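Long-range contact in titin heart isoform N2-B (Homo sapiens, PDB 2BK8), which is a giant structural protein of muscle, represented here by its immunoglobulin-like domain M1, which probably serves in the sarcomeric M-band: residues G16-Y21 with Y61-T66. Residues are numbered along the deposited sequence; the frame is centred on the assembly and turned at random. Where two conformers were deposited one is given.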
loop_
_atom_site.group_PDB
_atom_site.type_symbol
_atom_site.label_atom_id
_atom_site.label_comp_id
_atom_site.label_asym_id
_atom_site.label_seq_id
_atom_site.Cartn_x
_atom_site.Cartn_y
_atom_site.Cartn_z
ATOM N N GLY A 16 7.340 15.557 -7.177
ATOM C CA GLY A 16 8.076 15.015 -8.337
ATOM C C GLY A 16 8.903 13.770 -8.090
ATOM O O GLY A 16 9.423 13.164 -9.028
ATOM N N GLY A 17 9.022 13.365 -6.821
ATOM C CA GLY A 17 9.728 12.131 -6.483
ATOM C C GLY A 17 8.808 10.926 -6.367
ATOM O O GLY A 17 7.684 10.936 -6.908
ATOM N N HIS A 18 9.279 9.890 -5.658
ATOM C CA HIS A 18 8.488 8.693 -5.375
ATOM C C HIS A 18 8.606 8.232 -3.900
ATOM O O HIS A 18 9.508 8.691 -3.177
ATOM C CB HIS A 18 8.881 7.565 -6.362
ATOM C CG HIS A 18 10.227 6.943 -6.092
ATOM N ND1 HIS A 18 11.384 7.388 -6.681
ATOM C CD2 HIS A 18 10.591 5.894 -5.314
ATOM C CE1 HIS A 18 12.409 6.659 -6.276
ATOM N NE2 HIS A 18 11.953 5.732 -5.455
ATOM N N VAL A 19 7.703 7.346 -3.447
ATOM C CA VAL A 19 7.859 6.636 -2.162
ATOM C C VAL A 19 7.450 5.176 -2.381
ATOM O O VAL A 19 6.823 4.867 -3.403
ATOM C CB VAL A 19 7.024 7.241 -0.982
ATOM C CG1 VAL A 19 7.365 8.728 -0.762
ATOM C CG2 VAL A 19 5.516 7.011 -1.179
ATOM N N LYS A 20 7.776 4.285 -1.438
ATOM C CA LYS A 20 7.347 2.883 -1.494
ATOM C C LYS A 20 6.726 2.466 -0.182
ATOM O O LYS A 20 7.090 3.005 0.880
ATOM C CB LYS A 20 8.559 1.969 -1.779
ATOM C CG LYS A 20 9.732 2.151 -0.795
ATOM C CD LYS A 20 10.767 1.009 -0.838
ATOM C CE LYS A 20 11.494 0.818 0.513
ATOM N NZ LYS A 20 11.808 2.101 1.223
ATOM N N TYR A 21 5.816 1.496 -0.264
ATOM C CA TYR A 21 5.251 0.829 0.899
ATOM C C TYR A 21 5.424 -0.699 0.747
ATOM O O TYR A 21 5.120 -1.273 -0.298
ATOM C CB TYR A 21 3.762 1.185 1.108
ATOM C CG TYR A 21 3.593 2.647 1.430
ATOM C CD1 TYR A 21 3.856 3.142 2.725
ATOM C CD2 TYR A 21 3.245 3.566 0.428
ATOM C CE1 TYR A 21 3.733 4.522 3.007
ATOM C CE2 TYR A 21 3.108 4.893 0.716
ATOM C CZ TYR A 21 3.375 5.372 1.995
ATOM O OH TYR A 21 3.265 6.733 2.221
ATOM N N TYR A 61 4.559 1.182 -5.141
ATOM C CA TYR A 61 5.395 2.342 -5.451
ATOM C C TYR A 61 4.539 3.466 -6.021
ATOM O O TYR A 61 3.853 3.278 -7.030
ATOM C CB TYR A 61 6.485 1.972 -6.441
ATOM C CG TYR A 61 7.785 1.562 -5.802
ATOM C CD1 TYR A 61 7.913 0.314 -5.219
ATOM C CD2 TYR A 61 8.880 2.416 -5.782
ATOM C CE1 TYR A 61 9.100 -0.085 -4.633
ATOM C CE2 TYR A 61 10.084 2.032 -5.187
ATOM C CZ TYR A 61 10.178 0.777 -4.606
ATOM O OH TYR A 61 11.359 0.327 -4.032
ATOM N N VAL A 62 4.593 4.630 -5.366
ATOM C CA VAL A 62 3.863 5.839 -5.838
ATOM C C VAL A 62 4.787 6.830 -6.536
ATOM O O VAL A 62 5.752 7.274 -5.920
ATOM C CB VAL A 62 3.194 6.599 -4.661
ATOM C CG1 VAL A 62 2.370 7.794 -5.213
ATOM C CG2 VAL A 62 2.320 5.658 -3.796
ATOM N N LYS A 63 4.481 7.176 -7.803
ATOM C CA LYS A 63 5.308 8.025 -8.689
ATOM C C LYS A 63 4.823 9.475 -8.827
ATOM O O LYS A 63 3.666 9.767 -8.536
ATOM C CB LYS A 63 5.368 7.410 -10.094
ATOM C CG LYS A 63 6.258 6.184 -10.219
ATOM C CD LYS A 63 5.983 5.168 -9.115
ATOM C CE LYS A 63 7.290 4.692 -8.549
ATOM N NZ LYS A 63 7.115 3.408 -7.835
ATOM N N ASP A 64 5.696 10.349 -9.349
ATOM C CA ASP A 64 5.373 11.753 -9.653
ATOM C C ASP A 64 4.582 12.416 -8.531
ATOM O O ASP A 64 3.458 12.855 -8.722
ATOM C CB ASP A 64 4.598 11.873 -10.983
ATOM C CG ASP A 64 5.390 11.406 -12.174
ATOM O OD1 ASP A 64 6.378 12.081 -12.530
ATOM O OD2 ASP A 64 5.000 10.385 -12.789
ATOM N N ILE A 65 5.154 12.461 -7.334
ATOM C CA ILE A 65 4.399 12.912 -6.145
ATOM C C ILE A 65 3.866 14.350 -6.281
ATOM O O ILE A 65 4.546 15.251 -6.864
ATOM C CB ILE A 65 5.241 12.698 -4.824
ATOM C CG1 ILE A 65 5.342 11.188 -4.489
ATOM C CG2 ILE A 65 4.732 13.625 -3.666
ATOM C CD1 ILE A 65 4.091 10.567 -3.947
ATOM N N THR A 66 2.625 14.575 -5.832
ATOM C CA THR A 66 2.067 15.951 -5.711
ATOM C C THR A 66 1.460 16.116 -4.310
ATOM O O THR A 66 1.324 15.141 -3.559
ATOM C CB THR A 66 0.933 16.296 -6.762
ATOM O OG1 THR A 66 -0.276 15.569 -6.435
ATOM C CG2 THR A 66 1.373 15.996 -8.196
#
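V19 and V62 are partners in an antiparallel hydrogen-bonded pair: V62 N donates to V19 O (3.0 Å), nearly in line with the carbonyl, and V19 N returns a longer bond to V62 O (3.2 Å). Beyond the paired strands the backbones stay joined, I65 N donating to G17 O and G16 N to I65 O in an almost straight bond (2.8 Å, 170° at the hydrogen). The contact lies where strand 19-26 begins and strand 57-62 ends, neighbours in one sheet of the I-set beta-sandwich (strands B and E in immunoglobulin nomenclature). On its inner face V19 CG2 touches V62 CB, while V19 and I65 also reach L90 of the opposing sheet. On the outer face, K20 CB sits 3.5 Å from the centroid of the Y61 ring, a CH-pi contact over one face. H18 CG stands between its backbone N and carbonyl carbon (chi1 73°), which brings the imidazole alongside Y61 with the ring planes 31° apart, CD2 meeting the phenol edge at CE2 (3.9 Å). Were Y61 replaced by alanine, K20 CB would probably lose the ring face it packs on, and H18 CD2 the ring edge beside it. In the conformer given, H18 CB also packs on K63 CE.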